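Local coordinates for protein pyruvate kinase (Cryptosporidium parvum, PDB 4DRS) that probably catalyses the last step of glycolysis, transferring the phosphoryl group of phosphoenolpyruvate to ADP to give pyruvate and ATP, at residues A[118-123]-A[195-200]; A[126-131]-A[144-149]; A[133-138]-A[182-187]. All blocks are in the same frame, centred on the assembly; numbering follows the deposited sequence.

Contact 1: residues A[118-123]-A[195-200]; sequences GMLEGG and IGERKN
The two loops in which M119 and L120 meet E197 belong to the B domain of pyruvate kinase, the small beta-rich lid inserted after the third strand of the TIM barrel. Segment 118-123 follows barrel strand 105-109 and leads to strand 126-127. Segment 195-200 begins at the end of strand 194-195 and leads to strand 201-202. E197 makes most of the side-chain contacts here, with M119, L120 and G123. Past CG its chain runs out straight (chi2 -178°), which carries the carboxylate across to the other loop. There OE1 accepts the backbone N-H of L120, N to OE1 2.9 Å, with 157° at the hydrogen. The donor comes from above the carboxylate plane, 46° out of it. The side chains of L120 and E197 run antiparallel alongside one another, with L120 CG 3.6 Å from E197 CG. Further along the leucine, CD1 packs on the backbone of G196, 3.6 Å from its C. I126 lies against L120 as well. In the same loop, R198 accepts a hydrogen bond on its backbone O from R116, and its side chain is about 4 Å from that of R116 and about 5 Å from that of H79, both ADP-binding residues. No ADP is bound to this chain, but an acetate, probably from the crystallisation liquor, lies about 3 Å from the R198 side chain. At the exposed end of the contact M119 bends at chi2 and chi3 over the carboxylate, so that its SD and CE both lie 3.4 Å from E197 OE2.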
loop_
_atom_site.group_PDB
_atom_site.type_symbol
_atom_site.label_atom_id
_atom_site.label_comp_id
_atom_site.label_asym_id
_atom_site.label_seq_id
_atom_site.Cartn_x
_atom_site.Cartn_y
_atom_site.Cartn_z
ATOM N N GLY A 118 54.035 -24.944 -1.951
ATOM C CA GLY A 118 54.747 -25.763 -0.973
ATOM C C GLY A 118 55.526 -24.957 0.048
ATOM O O GLY A 118 55.335 -23.745 0.177
ATOM N N MET A 119 56.403 -25.643 0.777
ATOM C CA MET A 119 57.255 -25.009 1.780
ATOM C C MET A 119 58.446 -24.325 1.115
ATOM O O MET A 119 58.967 -24.811 0.108
ATOM C CB MET A 119 57.739 -26.041 2.806
ATOM C CG MET A 119 56.623 -26.745 3.567
ATOM S SD MET A 119 55.732 -25.668 4.711
ATOM C CE MET A 119 56.862 -25.639 6.103
ATOM N N LEU A 120 58.872 -23.198 1.685
ATOM C CA LEU A 120 59.960 -22.403 1.114
ATOM C C LEU A 120 61.343 -22.784 1.658
ATOM O O LEU A 120 61.483 -23.774 2.383
ATOM C CB LEU A 120 59.687 -20.899 1.282
ATOM C CG LEU A 120 58.534 -20.283 0.472
ATOM C CD1 LEU A 120 58.292 -18.840 0.886
ATOM C CD2 LEU A 120 58.775 -20.369 -1.029
ATOM N N GLU A 121 62.353 -21.992 1.291
ATOM C CA GLU A 121 63.756 -22.246 1.636
ATOM C C GLU A 121 63.968 -22.436 3.140
ATOM O O GLU A 121 64.063 -21.462 3.896
ATOM C CB GLU A 121 64.643 -21.110 1.104
ATOM C CG GLU A 121 66.142 -21.357 1.223
ATOM C CD GLU A 121 66.658 -22.356 0.206
ATOM O OE1 GLU A 121 66.681 -22.026 -0.998
ATOM O OE2 GLU A 121 67.055 -23.468 0.611
ATOM N N GLY A 122 64.033 -23.698 3.562
ATOM C CA GLY A 122 64.173 -24.049 4.977
ATOM C C GLY A 122 62.907 -23.758 5.761
ATOM O O GLY A 122 62.334 -24.649 6.392
ATOM N N GLY A 123 62.479 -22.499 5.717
ATOM C CA GLY A 123 61.251 -22.046 6.362
ATOM C C GLY A 123 61.067 -20.543 6.266
ATOM O O GLY A 123 60.139 -19.990 6.857
ATOM N N ILE A 195 55.729 -12.915 -1.363
ATOM C CA ILE A 195 54.799 -13.975 -0.933
ATOM C C ILE A 195 55.438 -14.968 0.047
ATOM O O ILE A 195 56.662 -15.102 0.097
ATOM C CB ILE A 195 54.217 -14.769 -2.130
ATOM C CG1 ILE A 195 55.339 -15.297 -3.038
ATOM C CG2 ILE A 195 53.211 -13.929 -2.910
ATOM C CD1 ILE A 195 54.994 -16.580 -3.765
ATOM N N GLY A 196 54.598 -15.667 0.811
ATOM C CA GLY A 196 55.061 -16.676 1.767
ATOM C C GLY A 196 54.782 -18.109 1.345
ATOM O O GLY A 196 54.701 -18.416 0.153
ATOM N N GLU A 197 54.642 -18.987 2.337
ATOM C CA GLU A 197 54.379 -20.411 2.112
ATOM C C GLU A 197 52.877 -20.685 2.076
ATOM O O GLU A 197 52.076 -19.819 2.443
ATOM C CB GLU A 197 55.023 -21.258 3.215
ATOM C CG GLU A 197 56.524 -21.063 3.385
ATOM C CD GLU A 197 57.132 -21.963 4.448
ATOM O OE1 GLU A 197 58.343 -22.254 4.352
ATOM O OE2 GLU A 197 56.410 -22.381 5.380
ATOM N N ARG A 198 52.508 -21.890 1.633
ATOM C CA ARG A 198 51.112 -22.352 1.611
ATOM C C ARG A 198 50.147 -21.335 1.002
ATOM O O ARG A 198 48.982 -21.261 1.398
ATOM C CB ARG A 198 50.634 -22.698 3.026
ATOM C CG ARG A 198 51.212 -23.959 3.642
ATOM C CD ARG A 198 50.637 -24.116 5.041
ATOM N NE ARG A 198 51.091 -25.327 5.723
ATOM C CZ ARG A 198 50.473 -26.506 5.659
ATOM N NH1 ARG A 198 49.366 -26.656 4.934
ATOM N NH2 ARG A 198 50.968 -27.544 6.322
ATOM N N LYS A 199 50.634 -20.544 0.050
ATOM C CA LYS A 199 49.821 -19.490 -0.540
ATOM C C LYS A 199 48.836 -20.027 -1.574
ATOM O O LYS A 199 49.073 -21.067 -2.193
ATOM C CB LYS A 199 50.702 -18.388 -1.138
ATOM C CG LYS A 199 51.321 -17.459 -0.104
ATOM C CD LYS A 199 50.259 -16.681 0.661
ATOM C CE LYS A 199 50.881 -15.778 1.711
ATOM N NZ LYS A 199 49.840 -15.084 2.519
ATOM N N ASN A 200 47.729 -19.306 -1.736
ATOM C CA ASN A 200 46.694 -19.626 -2.718
ATOM C C ASN A 200 47.246 -19.620 -4.142
ATOM O O ASN A 200 48.231 -18.939 -4.430
ATOM C CB ASN A 200 45.546 -18.618 -2.613
ATOM C CG ASN A 200 45.173 -18.301 -1.174
ATOM O OD1 ASN A 200 44.540 -19.109 -0.493
ATOM N ND2 ASN A 200 45.564 -17.118 -0.707
#

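Contact 2: residues A[126-131]-A[144-149]; sequences IELKAG and GNSECI
Packing of I126 and L128 against the turn around S146 makes up most of this contact. I126 points toward the turn and touches it with two branches. CG2 meets S146 CB at 3.6 Å, an apolar contact. The other branch runs on to CD1, which rests on the backbone, 3.6 Å from G144 O and the same distance from N145 C. The extended chi2 of 162° carries CD1 out to that backbone. L128 adds a single methyl that lies against polar atoms: its CD2 is 3.3 Å from both S146 O and S146 OG.

Among the polar atoms, S146 OG lies 3.6 Å from E127 O, a near approach and not a hydrogen bond. S146 O has an outside partner, Q132, whose NE2 gives it a weak hydrogen bond.

The hydrogen bonds of the contact are inside the turn. N145 OD1 accepts two backbone N-H groups, from E147 N at 2.8 Å and from C148 N at 2.8 Å. Both donors are tilted a little from the amide's carbonyl plane, by 24° and 21°. The two bonds fix the rotation of the amide and hold the chain in its bend. C148, the second donor, is also the first residue of strand 148-150. An asparagine oxygen bonded to the backbone N two and three residues on is an Asx turn within an Asx motif, here leading into an edge strand of the B-domain sheet.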
loop_
_atom_site.group_PDB
_atom_site.type_symbol
_atom_site.label_atom_id
_atom_site.label_comp_id
_atom_site.label_asym_id
_atom_site.label_seq_id
_atom_site.Cartn_x
_atom_site.Cartn_y
_atom_site.Cartn_z
ATOM N N ILE A 126 60.060 -15.717 0.708
ATOM C CA ILE A 126 60.834 -15.334 -0.483
ATOM C C ILE A 126 60.093 -14.350 -1.403
ATOM O O ILE A 126 58.895 -14.499 -1.661
ATOM C CB ILE A 126 61.277 -16.578 -1.298
ATOM C CG1 ILE A 126 62.118 -17.524 -0.427
ATOM C CG2 ILE A 126 62.079 -16.162 -2.523
ATOM C CD1 ILE A 126 62.241 -18.937 -0.959
ATOM N N GLU A 127 60.831 -13.354 -1.895
ATOM C CA GLU A 127 60.305 -12.348 -2.821
ATOM C C GLU A 127 60.763 -12.622 -4.250
ATOM O O GLU A 127 61.789 -13.273 -4.467
ATOM C CB GLU A 127 60.774 -10.948 -2.413
ATOM C CG GLU A 127 60.517 -10.580 -0.961
ATOM C CD GLU A 127 60.931 -9.157 -0.638
ATOM O OE1 GLU A 127 62.124 -8.819 -0.819
ATOM O OE2 GLU A 127 60.063 -8.374 -0.196
ATOM N N LEU A 128 60.008 -12.108 -5.221
ATOM C CA LEU A 128 60.346 -12.278 -6.636
ATOM C C LEU A 128 60.326 -10.961 -7.414
ATOM O O LEU A 128 59.626 -10.016 -7.042
ATOM C CB LEU A 128 59.420 -13.308 -7.302
ATOM C CG LEU A 128 59.391 -14.751 -6.777
ATOM C CD1 LEU A 128 58.519 -15.610 -7.671
ATOM C CD2 LEU A 128 60.780 -15.366 -6.679
ATOM N N LYS A 129 61.106 -10.919 -8.493
ATOM C CA LYS A 129 61.214 -9.743 -9.353
ATOM C C LYS A 129 60.762 -10.072 -10.778
ATOM O O LYS A 129 61.084 -11.137 -11.308
ATOM C CB LYS A 129 62.654 -9.215 -9.352
ATOM C CG LYS A 129 62.834 -7.840 -9.978
ATOM C CD LYS A 129 64.299 -7.439 -10.026
ATOM C CE LYS A 129 64.479 -6.090 -10.705
ATOM N NZ LYS A 129 65.913 -5.703 -10.793
ATOM N N ALA A 130 60.015 -9.150 -11.386
ATOM C CA ALA A 130 59.519 -9.303 -12.754
ATOM C C ALA A 130 60.645 -9.548 -13.756
ATOM O O ALA A 130 61.707 -8.927 -13.669
ATOM C CB ALA A 130 58.707 -8.082 -13.159
ATOM N N GLY A 131 60.409 -10.460 -14.695
ATOM C CA GLY A 131 61.398 -10.794 -15.719
ATOM C C GLY A 131 62.054 -12.150 -15.533
ATOM O O GLY A 131 62.362 -12.834 -16.513
ATOM N N GLY A 144 61.042 -25.265 -1.654
ATOM C CA GLY A 144 61.162 -24.395 -2.820
ATOM C C GLY A 144 61.899 -23.097 -2.563
ATOM O O GLY A 144 61.643 -22.412 -1.573
ATOM N N ASN A 145 62.815 -22.760 -3.467
ATOM C CA ASN A 145 63.582 -21.518 -3.373
ATOM C C ASN A 145 62.957 -20.371 -4.178
ATOM O O ASN A 145 61.748 -20.360 -4.427
ATOM C CB ASN A 145 65.051 -21.747 -3.770
ATOM C CG ASN A 145 65.203 -22.496 -5.085
ATOM O OD1 ASN A 145 64.548 -22.181 -6.078
ATOM N ND2 ASN A 145 66.086 -23.487 -5.097
ATOM N N SER A 146 63.794 -19.412 -4.571
ATOM C CA SER A 146 63.371 -18.245 -5.342
ATOM C C SER A 146 63.270 -18.553 -6.838
ATOM O O SER A 146 62.902 -17.687 -7.637
ATOM C CB SER A 146 64.353 -17.092 -5.114
ATOM O OG SER A 146 63.900 -15.894 -5.718
ATOM N N GLU A 147 63.597 -19.789 -7.207
ATOM C CA GLU A 147 63.667 -20.190 -8.610
ATOM C C GLU A 147 62.706 -21.335 -8.935
ATOM O O GLU A 147 62.146 -21.385 -10.032
ATOM C CB GLU A 147 65.104 -20.583 -8.975
ATOM C CG GLU A 147 66.143 -19.510 -8.662
ATOM C CD GLU A 147 67.533 -20.079 -8.439
ATOM O OE1 GLU A 147 68.101 -20.666 -9.385
ATOM O OE2 GLU A 147 68.060 -19.928 -7.316
ATOM N N CYS A 148 62.517 -22.246 -7.982
ATOM C CA CYS A 148 61.638 -23.399 -8.171
ATOM C C CYS A 148 60.783 -23.675 -6.934
ATOM O O CYS A 148 61.253 -24.279 -5.966
ATOM C CB CYS A 148 62.457 -24.639 -8.550
ATOM S SG CYS A 148 61.495 -26.162 -8.714
ATOM N N ILE A 149 59.530 -23.223 -6.973
ATOM C CA ILE A 149 58.571 -23.486 -5.894
ATOM C C ILE A 149 57.752 -24.753 -6.158
ATOM O O ILE A 149 57.821 -25.337 -7.245
ATOM C CB ILE A 149 57.625 -22.288 -5.622
ATOM C CG1 ILE A 149 56.801 -21.937 -6.870
ATOM C CG2 ILE A 149 58.411 -21.085 -5.111
ATOM C CD1 ILE A 149 55.543 -21.144 -6.579
#

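Contact 3: residues A[133-138]-A[182-187]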
loop_
_atom_site.group_PDB
_atom_site.type_symbol
_atom_site.label_atom_id
_atom_site.label_comp_id
_atom_site.label_asym_id
_atom_site.label_seq_id
_atom_site.Cartn_x
_atom_site.Cartn_y
_atom_site.Cartn_z
ATOM N N THR A 133 62.493 -16.132 -14.648
ATOM C CA THR A 133 61.690 -17.305 -14.989
ATOM C C THR A 133 61.553 -18.229 -13.778
ATOM O O THR A 133 62.521 -18.871 -13.358
ATOM C CB THR A 133 62.253 -18.079 -16.205
ATOM O OG1 THR A 133 63.501 -18.692 -15.861
ATOM C CG2 THR A 133 62.446 -17.154 -17.406
ATOM N N LEU A 134 60.346 -18.273 -13.217
ATOM C CA LEU A 134 60.058 -19.106 -12.053
ATOM C C LEU A 134 59.518 -20.475 -12.455
ATOM O O LEU A 134 58.570 -20.574 -13.235
ATOM C CB LEU A 134 59.066 -18.406 -11.115
ATOM C CG LEU A 134 58.547 -19.202 -9.911
ATOM C CD1 LEU A 134 59.570 -19.253 -8.783
ATOM C CD2 LEU A 134 57.229 -18.628 -9.419
ATOM N N LYS A 135 60.134 -21.519 -11.910
ATOM C CA LYS A 135 59.697 -22.895 -12.123
ATOM C C LYS A 135 58.721 -23.308 -11.021
ATOM O O LYS A 135 58.851 -22.873 -9.873
ATOM C CB LYS A 135 60.909 -23.829 -12.145
ATOM C CG LYS A 135 60.613 -25.267 -12.545
ATOM C CD LYS A 135 61.869 -26.120 -12.471
ATOM C CE LYS A 135 61.565 -27.583 -12.750
ATOM N NZ LYS A 135 62.792 -28.423 -12.674
ATOM N N ILE A 136 57.739 -24.133 -11.379
ATOM C CA ILE A 136 56.768 -24.657 -10.419
ATOM C C ILE A 136 56.613 -26.165 -10.616
ATOM O O ILE A 136 56.012 -26.611 -11.594
ATOM C CB ILE A 136 55.391 -23.952 -10.535
ATOM C CG1 ILE A 136 55.538 -22.429 -10.409
ATOM C CG2 ILE A 136 54.431 -24.472 -9.472
ATOM C CD1 ILE A 136 54.318 -21.640 -10.837
ATOM N N THR A 137 57.170 -26.941 -9.689
ATOM C CA THR A 137 57.090 -28.404 -9.742
ATOM C C THR A 137 55.827 -28.921 -9.050
ATOM O O THR A 137 55.242 -28.223 -8.219
ATOM C CB THR A 137 58.353 -29.072 -9.143
ATOM O OG1 THR A 137 58.227 -30.499 -9.206
ATOM C CG2 THR A 137 58.574 -28.641 -7.693
ATOM N N THR A 138 55.410 -30.134 -9.407
ATOM C CA THR A 138 54.256 -30.786 -8.780
ATOM C C THR A 138 54.695 -31.749 -7.672
ATOM O O THR A 138 53.863 -32.363 -6.996
ATOM C CB THR A 138 53.374 -31.530 -9.808
ATOM O OG1 THR A 138 54.147 -32.533 -10.477
ATOM C CG2 THR A 138 52.803 -30.559 -10.831
ATOM N N ASP A 182 56.582 -32.802 -17.775
ATOM C CA ASP A 182 55.825 -33.937 -17.248
ATOM C C ASP A 182 55.227 -33.635 -15.872
ATOM O O ASP A 182 54.051 -33.915 -15.624
ATOM C CB ASP A 182 56.709 -35.186 -17.178
ATOM C CG ASP A 182 55.985 -36.380 -16.581
ATOM O OD1 ASP A 182 54.959 -36.808 -17.153
ATOM O OD2 ASP A 182 56.446 -36.890 -15.539
ATOM N N ASP A 183 56.041 -33.057 -14.991
ATOM C CA ASP A 183 55.629 -32.775 -13.617
ATOM C C ASP A 183 55.978 -31.354 -13.153
ATOM O O ASP A 183 56.257 -31.130 -11.971
ATOM C CB ASP A 183 56.198 -33.833 -12.655
ATOM C CG ASP A 183 57.714 -33.982 -12.755
ATOM O OD1 ASP A 183 58.433 -32.963 -12.862
ATOM O OD2 ASP A 183 58.190 -35.137 -12.706
ATOM N N PHE A 184 55.954 -30.402 -14.085
ATOM C CA PHE A 184 56.314 -29.011 -13.790
ATOM C C PHE A 184 55.879 -28.038 -14.884
ATOM O O PHE A 184 55.541 -28.446 -15.996
ATOM C CB PHE A 184 57.827 -28.887 -13.580
ATOM C CG PHE A 184 58.627 -29.007 -14.848
ATOM C CD1 PHE A 184 58.962 -30.257 -15.363
ATOM C CD2 PHE A 184 59.044 -27.867 -15.533
ATOM C CE1 PHE A 184 59.698 -30.368 -16.534
ATOM C CE2 PHE A 184 59.779 -27.972 -16.704
ATOM C CZ PHE A 184 60.106 -29.224 -17.206
ATOM N N ILE A 185 55.896 -26.750 -14.549
ATOM C CA ILE A 185 55.757 -25.670 -15.529
ATOM C C ILE A 185 56.787 -24.581 -15.246
ATOM O O ILE A 185 57.213 -24.401 -14.104
ATOM C CB ILE A 185 54.336 -25.043 -15.558
ATOM C CG1 ILE A 185 53.953 -24.461 -14.188
ATOM C CG2 ILE A 185 53.305 -26.049 -16.063
ATOM C CD1 ILE A 185 52.738 -23.560 -14.216
ATOM N N VAL A 186 57.194 -23.870 -16.292
ATOM C CA VAL A 186 58.085 -22.724 -16.149
ATOM C C VAL A 186 57.309 -21.469 -16.538
ATOM O O VAL A 186 56.741 -21.392 -17.630
ATOM C CB VAL A 186 59.365 -22.864 -17.009
ATOM C CG1 VAL A 186 60.314 -21.700 -16.760
ATOM C CG2 VAL A 186 60.066 -24.185 -16.720
ATOM N N CYS A 187 57.279 -20.501 -15.629
ATOM C CA CYS A 187 56.539 -19.263 -15.839
ATOM C C CYS A 187 57.464 -18.054 -15.887
ATOM O O CYS A 187 58.635 -18.140 -15.508
ATOM C CB CYS A 187 55.498 -19.077 -14.736
ATOM S SG CYS A 187 54.253 -20.380 -14.659
#
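I136 and I185 form the middle of an antiparallel strand pair in the B domain, with the closely packed side on the face of L134, I136, I185 and C187. The N-to-C directions of the short strands differ by 164°, close to antiparallel. I136 and I185 are a hydrogen-bonded pair: I136 N donates a hydrogen bond to I185 O at 2.8 Å, almost in line with the carbonyl bond, and I185 N returns one to I136 O. Their side chains lie side by side. I136 CD1 also reaches C187 SG at 4.0 Å. All four residues on this face are buried.

On the other face K135, F184 and V186 are looser and partly exposed. K135 is extended, and its NZ stands over the F184 ring, 4.8 Å from the centroid, in a cation-pi contact. V186 CG2 lies at the edge of that ring, in its plane. At the exposed end, D183 O takes two bonds from T138, from N at 2.9 Å and from OG1 at 2.9 Å, both from the same face of its plane. A third, weak bond comes from T137 OG1, whose stronger partner is D139 N.

The pair lies inside the six-stranded sheet: strand 148-150 flanks 133-137 in parallel, and strand 173-180 flanks 184-188 antiparallel.

The chain leaves barrel strand 105-109 and enters the B domain at 118-123. Contact 1 closes the widest loop, returning at 195-200 before strand 201-202. Contacts 2 and 3 both lie within that loop. Contact 2 closes a short loop from 126-131 to 144-149. Contact 3 starts inside this short loop, at 133-138, and ends beyond it at 182-187, so the two cross. M119 O and G144 N, a probable hydrogen bond, join contacts 1 and 2. Contacts 2 and 3 meet in the six-stranded sheet through strand 148-150 beside 133-137. Strand 126-127 instead pairs with 194-195 in a separate two-stranded sheet, which contact 2 ties to the larger one. Contacts 1 and 3 do not touch.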